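Local structure of nicotinate-nucleotide pyrophosphorylase (Pyrococcus furiosus, 2I14) at residues 40-53 / 90-104. The protein probably catalyses the ATP-dependent joining of nicotinate to phosphoribosyl pyrophosphate, which gives nicotinate mononucleotide on the pathway to NAD(+). Sequence-based numbering, arbitrary orientation.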
ATOM      1  N   ILE A  40      15.535  32.940  43.354  1.00 90.76           N
ATOM      2  CA  ILE A  40      15.513  31.491  43.490  1.00 90.84           C
ATOM      3  C   ILE A  40      16.768  30.933  42.838  1.00 90.40           C
ATOM      4  O   ILE A  40      16.706  30.228  41.830  1.00 90.50           O
ATOM      5  CB  ILE A  40      14.279  30.889  42.793  1.00 91.67           C
ATOM      6  CG1 ILE A  40      13.004  31.573  43.307  1.00 92.39           C
ATOM      7  CG2 ILE A  40      14.219  29.388  43.049  1.00 91.17           C
ATOM      8  CD1 ILE A  40      11.735  31.186  42.551  1.00 92.86           C
ATOM      9  N   ARG A  41      17.915  31.264  43.416  1.00 89.70           N
ATOM     10  CA  ARG A  41      19.189  30.810  42.882  1.00 88.53           C
ATOM     11  C   ARG A  41      19.506  29.405  43.389  1.00 87.20           C
ATOM     12  O   ARG A  41      19.347  29.107  44.573  1.00 86.93           O
ATOM     13  CB  ARG A  41      20.300  31.777  43.305  1.00 89.75           C
ATOM     14  CG  ARG A  41      19.904  33.258  43.269  1.00 90.06           C
ATOM     15  CD  ARG A  41      19.726  33.794  41.852  1.00 90.57           C
ATOM     16  NE  ARG A  41      20.981  33.792  41.100  1.00 91.30           N
ATOM     17  CZ  ARG A  41      21.182  34.475  39.978  1.00 91.37           C
ATOM     18  NH1 ARG A  41      20.211  35.225  39.469  1.00 91.34           N
ATOM     19  NH2 ARG A  41      22.354  34.405  39.359  1.00 91.21           N
ATOM     20  N   LYS A  42      19.944  28.539  42.481  1.00 86.01           N
ATOM     21  CA  LYS A  42      20.302  27.172  42.841  1.00 84.30           C
ATOM     22  C   LYS A  42      21.029  26.432  41.715  1.00 83.01           C
ATOM     23  O   LYS A  42      20.812  26.698  40.530  1.00 82.90           O
ATOM     24  CB  LYS A  42      19.063  26.384  43.272  1.00 83.65           C
ATOM     25  CG  LYS A  42      17.936  26.378  42.271  1.00 82.90           C
ATOM     26  CD  LYS A  42      16.881  25.349  42.663  1.00 82.63           C
ATOM     27  CE  LYS A  42      16.271  25.637  44.027  1.00 81.23           C
ATOM     28  NZ  LYS A  42      15.319  24.566  44.424  1.00 79.80           N
ATOM     29  N   LYS A  43      21.898  25.506  42.113  1.00 81.57           N
ATOM     30  CA  LYS A  43      22.699  24.713  41.183  1.00 79.59           C
ATOM     31  C   LYS A  43      21.888  23.586  40.546  1.00 77.75           C
ATOM     32  O   LYS A  43      21.182  22.841  41.233  1.00 77.57           O
ATOM     33  CB  LYS A  43      23.919  24.122  41.909  1.00 80.04           C
ATOM     34  CG  LYS A  43      25.299  24.644  41.456  1.00 81.54           C
ATOM     35  CD  LYS A  43      25.511  26.142  41.730  1.00 82.45           C
ATOM     36  CE  LYS A  43      27.002  26.504  41.884  1.00 83.22           C
ATOM     37  NZ  LYS A  43      27.882  26.146  40.716  1.00 83.01           N
ATOM     38  N   VAL A  44      22.000  23.474  39.225  1.00 75.35           N
ATOM     39  CA  VAL A  44      21.300  22.449  38.467  1.00 72.11           C
ATOM     40  C   VAL A  44      22.207  21.887  37.383  1.00 71.06           C
ATOM     41  O   VAL A  44      23.141  22.550  36.924  1.00 70.37           O
ATOM     42  CB  VAL A  44      20.038  23.005  37.769  1.00 71.54           C
ATOM     43  CG1 VAL A  44      18.997  23.408  38.800  1.00 71.72           C
ATOM     44  CG2 VAL A  44      20.418  24.195  36.882  1.00 70.55           C
ATOM     45  N   LEU A  45      21.928  20.651  36.989  1.00 69.43           N
ATOM     46  CA  LEU A  45      22.678  19.999  35.931  1.00 67.05           C
ATOM     47  C   LEU A  45      21.686  19.748  34.806  1.00 66.11           C
ATOM     48  O   LEU A  45      20.683  19.054  34.989  1.00 66.65           O
ATOM     49  CB  LEU A  45      23.265  18.672  36.413  1.00 66.96           C
ATOM     50  CG  LEU A  45      24.086  17.881  35.382  1.00 65.89           C
ATOM     51  CD1 LEU A  45      25.191  18.748  34.823  1.00 64.26           C
ATOM     52  CD2 LEU A  45      24.659  16.629  36.027  1.00 63.64           C
ATOM     53  N   ALA A  46      21.955  20.343  33.651  1.00 64.33           N
ATOM     54  CA  ALA A  46      21.086  20.173  32.499  1.00 62.38           C
ATOM     55  C   ALA A  46      21.741  19.224  31.487  1.00 60.77           C
ATOM     56  O   ALA A  46      22.965  19.181  31.339  1.00 59.22           O
ATOM     57  CB  ALA A  46      20.777  21.536  31.860  1.00 61.65           C
ATOM     58  N   ASP A  47      20.896  18.454  30.810  1.00 59.45           N
ATOM     59  CA  ASP A  47      21.307  17.477  29.815  1.00 57.22           C
ATOM     60  C   ASP A  47      20.855  17.908  28.427  1.00 55.60           C
ATOM     61  O   ASP A  47      19.836  18.591  28.270  1.00 55.88           O
ATOM     62  CB  ASP A  47      20.642  16.133  30.123  1.00 60.40           C
ATOM     63  CG  ASP A  47      21.625  15.067  30.570  1.00 62.64           C
ATOM     64  OD1 ASP A  47      22.783  15.431  30.880  1.00 64.70           O
ATOM     65  OD2 ASP A  47      21.232  13.870  30.624  1.00 61.73           O
ATOM     66  N   VAL A  48      21.617  17.507  27.417  1.00 52.84           N
ATOM     67  CA  VAL A  48      21.255  17.794  26.040  1.00 49.41           C
ATOM     68  C   VAL A  48      21.166  16.453  25.316  1.00 48.46           C
ATOM     69  O   VAL A  48      22.154  15.715  25.228  1.00 47.93           O
ATOM     70  CB  VAL A  48      22.281  18.688  25.356  1.00 47.03           C
ATOM     71  CG1 VAL A  48      21.953  18.794  23.891  1.00 48.14           C
ATOM     72  CG2 VAL A  48      22.244  20.066  25.969  1.00 47.67           C
ATOM     73  N   THR A  49      19.969  16.126  24.834  1.00 47.28           N
ATOM     74  CA  THR A  49      19.734  14.861  24.117  1.00 47.90           C
ATOM     75  C   THR A  49      18.654  15.016  23.042  1.00 45.43           C
ATOM     76  O   THR A  49      18.199  16.114  22.744  1.00 45.44           O
ATOM     77  CB  THR A  49      19.220  13.764  25.068  1.00 48.31           C
ATOM     78  OG1 THR A  49      17.932  14.162  25.550  1.00 51.33           O
ATOM     79  CG2 THR A  49      20.146  13.577  26.264  1.00 48.59           C
ATOM     80  N   THR A  50      18.267  13.899  22.451  1.00 43.99           N
ATOM     81  CA  THR A  50      17.190  13.870  21.463  1.00 44.63           C
ATOM     82  C   THR A  50      16.524  12.562  21.750  1.00 43.64           C
ATOM     83  O   THR A  50      17.178  11.607  22.178  1.00 42.99           O
ATOM     84  CB  THR A  50      17.638  13.785  19.976  1.00 44.51           C
ATOM     85  OG1 THR A  50      18.423  12.607  19.768  1.00 44.62           O
ATOM     86  CG2 THR A  50      18.435  14.969  19.591  1.00 46.11           C
ATOM     87  N   THR A  51      15.223  12.515  21.508  1.00 43.48           N
ATOM     88  CA  THR A  51      14.468  11.294  21.738  1.00 43.15           C
ATOM     89  C   THR A  51      14.366  10.573  20.412  1.00 42.29           C
ATOM     90  O   THR A  51      13.862   9.458  20.334  1.00 41.90           O
ATOM     91  CB  THR A  51      13.055  11.601  22.257  1.00 42.86           C
ATOM     92  OG1 THR A  51      12.418  12.522  21.366  1.00 43.95           O
ATOM     93  CG2 THR A  51      13.118  12.205  23.655  1.00 39.04           C
ATOM     94  N   SER A  52      14.870  11.223  19.371  1.00 42.88           N
ATOM     95  CA  SER A  52      14.846  10.651  18.035  1.00 42.91           C
ATOM     96  C   SER A  52      15.813  11.388  17.131  1.00 42.11           C
ATOM     97  O   SER A  52      16.241  12.495  17.428  1.00 43.86           O
ATOM     98  CB  SER A  52      13.457  10.804  17.441  1.00 43.54           C
ATOM     99  OG  SER A  52      13.216  12.185  17.198  1.00 43.53           O
ATOM    100  N   LEU A  53      16.136  10.767  16.012  1.00 41.43           N
ATOM    101  CA  LEU A  53      17.005  11.370  15.018  1.00 40.42           C
ATOM    102  C   LEU A  53      16.127  11.485  13.783  1.00 39.66           C
ATOM    103  O   LEU A  53      15.140  10.778  13.645  1.00 40.37           O
ATOM    104  CB  LEU A  53      18.209  10.460  14.732  1.00 40.82           C
ATOM    105  CG  LEU A  53      19.191  10.337  15.899  1.00 39.98           C
ATOM    106  CD1 LEU A  53      20.035   9.088  15.736  1.00 39.95           C
ATOM    107  CD2 LEU A  53      20.041  11.599  15.973  1.00 40.21           C
ATOM    108  N   PRO A  90      19.992   8.398  20.494  1.00 50.37           N
ATOM    109  CA  PRO A  90      18.950   9.050  21.290  1.00 50.97           C
ATOM    110  C   PRO A  90      19.127   8.708  22.765  1.00 51.09           C
ATOM    111  O   PRO A  90      19.682   7.672  23.104  1.00 52.17           O
ATOM    112  CB  PRO A  90      17.672   8.465  20.710  1.00 51.01           C
ATOM    113  CG  PRO A  90      18.039   8.227  19.271  1.00 49.95           C
ATOM    114  CD  PRO A  90      19.404   7.616  19.389  1.00 49.41           C
ATOM    115  N   TYR A  91      18.665   9.592  23.632  1.00 52.37           N
ATOM    116  CA  TYR A  91      18.741   9.400  25.082  1.00 53.69           C
ATOM    117  C   TYR A  91      20.126   9.475  25.688  1.00 53.11           C
ATOM    118  O   TYR A  91      20.280   9.416  26.901  1.00 52.19           O
ATOM    119  CB  TYR A  91      18.050   8.093  25.485  1.00 54.16           C
ATOM    120  CG  TYR A  91      16.578   8.127  25.147  1.00 54.52           C
ATOM    121  CD1 TYR A  91      16.133   7.882  23.843  1.00 54.84           C
ATOM    122  CD2 TYR A  91      15.642   8.506  26.103  1.00 54.06           C
ATOM    123  CE1 TYR A  91      14.789   8.022  23.496  1.00 55.57           C
ATOM    124  CE2 TYR A  91      14.291   8.652  25.773  1.00 55.70           C
ATOM    125  CZ  TYR A  91      13.869   8.414  24.465  1.00 56.44           C
ATOM    126  OH  TYR A  91      12.546   8.607  24.124  1.00 54.36           O
ATOM    127  N   GLU A  92      21.129   9.629  24.837  1.00 53.51           N
ATOM    128  CA  GLU A  92      22.495   9.766  25.310  1.00 53.57           C
ATOM    129  C   GLU A  92      22.876  11.248  25.333  1.00 53.12           C
ATOM    130  O   GLU A  92      22.881  11.915  24.289  1.00 52.12           O
ATOM    131  CB  GLU A  92      23.463   9.039  24.383  1.00 53.52           C
ATOM    132  CG  GLU A  92      23.181   7.583  24.201  1.00 54.89           C
ATOM    133  CD  GLU A  92      24.071   6.979  23.137  1.00 56.47           C
ATOM    134  OE1 GLU A  92      24.744   7.767  22.423  1.00 54.93           O
ATOM    135  OE2 GLU A  92      24.085   5.724  23.013  1.00 57.00           O
ATOM    136  N   PRO A  93      23.184  11.785  26.522  1.00 52.43           N
ATOM    137  CA  PRO A  93      23.570  13.194  26.626  1.00 52.83           C
ATOM    138  C   PRO A  93      24.839  13.456  25.821  1.00 52.91           C
ATOM    139  O   PRO A  93      25.849  12.789  25.994  1.00 52.90           O
ATOM    140  CB  PRO A  93      23.789  13.384  28.125  1.00 52.67           C
ATOM    141  CG  PRO A  93      24.177  12.015  28.587  1.00 51.52           C
ATOM    142  CD  PRO A  93      23.205  11.142  27.844  1.00 51.55           C
ATOM    143  N   VAL A  94      24.781  14.424  24.927  1.00 52.98           N
ATOM    144  CA  VAL A  94      25.936  14.735  24.122  1.00 53.04           C
ATOM    145  C   VAL A  94      26.675  15.921  24.728  1.00 54.93           C
ATOM    146  O   VAL A  94      27.804  16.227  24.335  1.00 55.40           O
ATOM    147  CB  VAL A  94      25.514  15.070  22.688  1.00 52.57           C
ATOM    148  CG1 VAL A  94      24.865  13.859  22.041  1.00 51.57           C
ATOM    149  CG2 VAL A  94      24.569  16.257  22.693  1.00 51.50           C
ATOM    150  N   LEU A  95      26.033  16.584  25.689  1.00 56.58           N
ATOM    151  CA  LEU A  95      26.617  17.746  26.369  1.00 57.07           C
ATOM    152  C   LEU A  95      25.813  18.094  27.623  1.00 57.62           C
ATOM    153  O   LEU A  95      24.580  18.084  27.598  1.00 58.22           O
ATOM    154  CB  LEU A  95      26.660  18.942  25.411  1.00 55.72           C
ATOM    155  CG  LEU A  95      27.091  20.297  25.983  1.00 56.09           C
ATOM    156  CD1 LEU A  95      27.516  21.229  24.852  1.00 55.14           C
ATOM    157  CD2 LEU A  95      25.946  20.903  26.786  1.00 54.77           C
ATOM    158  N   GLN A  96      26.513  18.397  28.713  1.00 58.18           N
ATOM    159  CA  GLN A  96      25.860  18.746  29.973  1.00 58.84           C
ATOM    160  C   GLN A  96      26.300  20.128  30.436  1.00 59.49           C
ATOM    161  O   GLN A  96      27.315  20.650  29.978  1.00 60.87           O
ATOM    162  CB  GLN A  96      26.198  17.712  31.044  1.00 57.66           C
ATOM    163  CG  GLN A  96      25.829  16.303  30.650  1.00 60.29           C
ATOM    164  CD  GLN A  96      26.219  15.273  31.699  1.00 62.28           C
ATOM    165  OE1 GLN A  96      27.398  15.125  32.032  1.00 63.92           O
ATOM    166  NE2 GLN A  96      25.226  14.549  32.224  1.00 62.59           N
ATOM    167  N   ILE A  97      25.520  20.734  31.321  1.00 59.60           N
ATOM    168  CA  ILE A  97      25.874  22.037  31.847  1.00 61.05           C
ATOM    169  C   ILE A  97      25.506  22.106  33.312  1.00 63.99           C
ATOM    170  O   ILE A  97      24.417  21.683  33.714  1.00 65.40           O
ATOM    171  CB  ILE A  97      25.155  23.170  31.134  1.00 59.98           C
ATOM    172  CG1 ILE A  97      25.514  23.174  29.655  1.00 59.99           C
ATOM    173  CG2 ILE A  97      25.573  24.495  31.753  1.00 59.32           C
ATOM    174  CD1 ILE A  97      24.889  24.324  28.892  1.00 59.61           C
ATOM    175  N   GLU A  98      26.415  22.639  34.117  1.00 66.39           N
ATOM    176  CA  GLU A  98      26.159  22.747  35.539  1.00 68.03           C
ATOM    177  C   GLU A  98      26.253  24.188  36.018  1.00 68.73           C
ATOM    178  O   GLU A  98      27.141  24.936  35.609  1.00 67.37           O
ATOM    179  CB  GLU A  98      27.139  21.868  36.298  1.00 68.68           C
ATOM    180  CG  GLU A  98      26.644  21.485  37.659  1.00 71.91           C
ATOM    181  CD  GLU A  98      27.408  20.319  38.236  1.00 73.81           C
ATOM    182  OE1 GLU A  98      27.038  19.861  39.342  1.00 74.91           O
ATOM    183  OE2 GLU A  98      28.376  19.864  37.581  1.00 74.13           O
ATOM    184  N   GLY A  99      25.314  24.577  36.874  1.00 70.26           N
ATOM    185  CA  GLY A  99      25.318  25.929  37.391  1.00 72.18           C
ATOM    186  C   GLY A  99      23.938  26.438  37.739  1.00 73.89           C
ATOM    187  O   GLY A  99      22.961  25.687  37.757  1.00 73.96           O
ATOM    188  N   ASP A 100      23.866  27.732  38.026  1.00 75.53           N
ATOM    189  CA  ASP A 100      22.605  28.364  38.373  1.00 77.04           C
ATOM    190  C   ASP A 100      21.849  28.543  37.066  1.00 76.90           C
ATOM    191  O   ASP A 100      22.325  29.242  36.167  1.00 76.78           O
ATOM    192  CB  ASP A 100      22.877  29.727  39.020  1.00 79.55           C
ATOM    193  CG  ASP A 100      21.643  30.326  39.697  1.00 80.83           C
ATOM    194  OD1 ASP A 100      21.747  31.468  40.203  1.00 80.50           O
ATOM    195  OD2 ASP A 100      20.581  29.661  39.727  1.00 81.34           O
ATOM    196  N   TYR A 101      20.686  27.904  36.949  1.00 76.67           N
ATOM    197  CA  TYR A 101      19.906  28.027  35.723  1.00 76.04           C
ATOM    198  C   TYR A 101      19.743  29.499  35.391  1.00 76.20           C
ATOM    199  O   TYR A 101      19.720  29.885  34.222  1.00 76.96           O
ATOM    200  CB  TYR A 101      18.517  27.400  35.855  1.00 74.66           C
ATOM    201  CG  TYR A 101      17.749  27.493  34.557  1.00 74.52           C
ATOM    202  CD1 TYR A 101      18.067  26.665  33.487  1.00 74.69           C
ATOM    203  CD2 TYR A 101      16.778  28.480  34.357  1.00 74.12           C
ATOM    204  CE1 TYR A 101      17.447  26.818  32.246  1.00 74.87           C
ATOM    205  CE2 TYR A 101      16.151  28.642  33.118  1.00 73.36           C
ATOM    206  CZ  TYR A 101      16.495  27.807  32.070  1.00 74.55           C
ATOM    207  OH  TYR A 101      15.914  27.963  30.832  1.00 75.33           O
ATOM    208  N   ALA A 102      19.633  30.318  36.429  1.00 75.78           N
ATOM    209  CA  ALA A 102      19.466  31.749  36.251  1.00 76.59           C
ATOM    210  C   ALA A 102      20.573  32.372  35.404  1.00 76.78           C
ATOM    211  O   ALA A 102      20.366  33.417  34.784  1.00 76.98           O
ATOM    212  CB  ALA A 102      19.405  32.434  37.609  1.00 76.83           C
ATOM    213  N   ASP A 103      21.736  31.725  35.367  1.00 77.02           N
ATOM    214  CA  ASP A 103      22.882  32.231  34.607  1.00 77.27           C
ATOM    215  C   ASP A 103      22.939  31.844  33.123  1.00 76.34           C
ATOM    216  O   ASP A 103      23.023  32.712  32.253  1.00 76.43           O
ATOM    217  CB  ASP A 103      24.187  31.804  35.293  1.00 79.26           C
ATOM    218  CG  ASP A 103      24.420  32.520  36.632  1.00 81.49           C
ATOM    219  OD1 ASP A 103      25.162  31.969  37.481  1.00 81.85           O
ATOM    220  OD2 ASP A 103      23.879  33.636  36.833  1.00 82.15           O
ATOM    221  N   PHE A 104      22.878  30.549  32.832  1.00 75.17           N
ATOM    222  CA  PHE A 104      22.955  30.069  31.449  1.00 74.10           C
ATOM    223  C   PHE A 104      21.633  29.798  30.721  1.00 73.94           C
ATOM    224  O   PHE A 104      21.599  29.780  29.491  1.00 74.77           O
ATOM    225  CB  PHE A 104      23.798  28.800  31.408  1.00 72.92           C
ATOM    226  CG  PHE A 104      23.154  27.630  32.087  1.00 71.70           C
ATOM    227  CD1 PHE A 104      22.330  26.765  31.379  1.00 70.87           C
ATOM    228  CD2 PHE A 104      23.368  27.395  33.440  1.00 71.75           C
ATOM    229  CE1 PHE A 104      21.727  25.676  32.007  1.00 70.57           C
ATOM    230  CE2 PHE A 104      22.770  26.310  34.077  1.00 71.96           C
ATOM    231  CZ  PHE A 104      21.946  25.447  33.357  1.00 70.96           C
TER
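R41 bends at chi2 (-70°) and chi3 (-65°), and D100 carries CG opposite its backbone N (chi1 -167°), which brings guanidinium and carboxylate together. They close one end of an antiparallel strand pair, 43-49 with 95-98, in the sheet of the quinolinate phosphoribosyltransferase-type N-terminal domain. R41 NE forms a salt bridge to D100 OD1 at 2.6 Å, with the guanidinium and carboxylate planes steeply inclined. R41 NH2 forms a second salt bridge, to D103 OD2 (3.0 Å), and A102 CB sits over one guanidinium face. D100 is also the N-cap of helix 101-104. Its OD2 accepts K42 N from above the carboxylate plane and, weakly, A102 N. The loop before one strand is thus tied to the helix after the other.

Along the strands, V44 pairs with G99 and A46 with I97, each through two backbone hydrogen bonds. V44, A46 and I97 lie on one face, where V44 CG2 meets the edge of the F104 ring at CZ (4.0 Å). I97 CG2 stands over the centre of that ring. L45, D47, Q96 and E98 lie on the other face. There L45 CD1 packs against the CB atoms of Q96 and E98; E98 OE2 is held by a salt bridge to R327 and a hydrogen bond to Y80. Strand 307-313 flanks 43-49, and strand 77-81 flanks 95-98.

D47 lies alongside Q96 and P93. Q96 NE2 donates to the syn lone pair of D47 OD1 at 2.9 Å, with that oxygen in the amide plane. D47 OD1 and OD2 each lie 3.6 Å from P93 CB. With an alanine here, the Q96 amide would probably lose this acceptor and a gap would open beside P93 CB. Farther along, V94 N donates to V48 O and Y91 N to T50 O. L53 CD1 packs on P90 CD (4.0 Å).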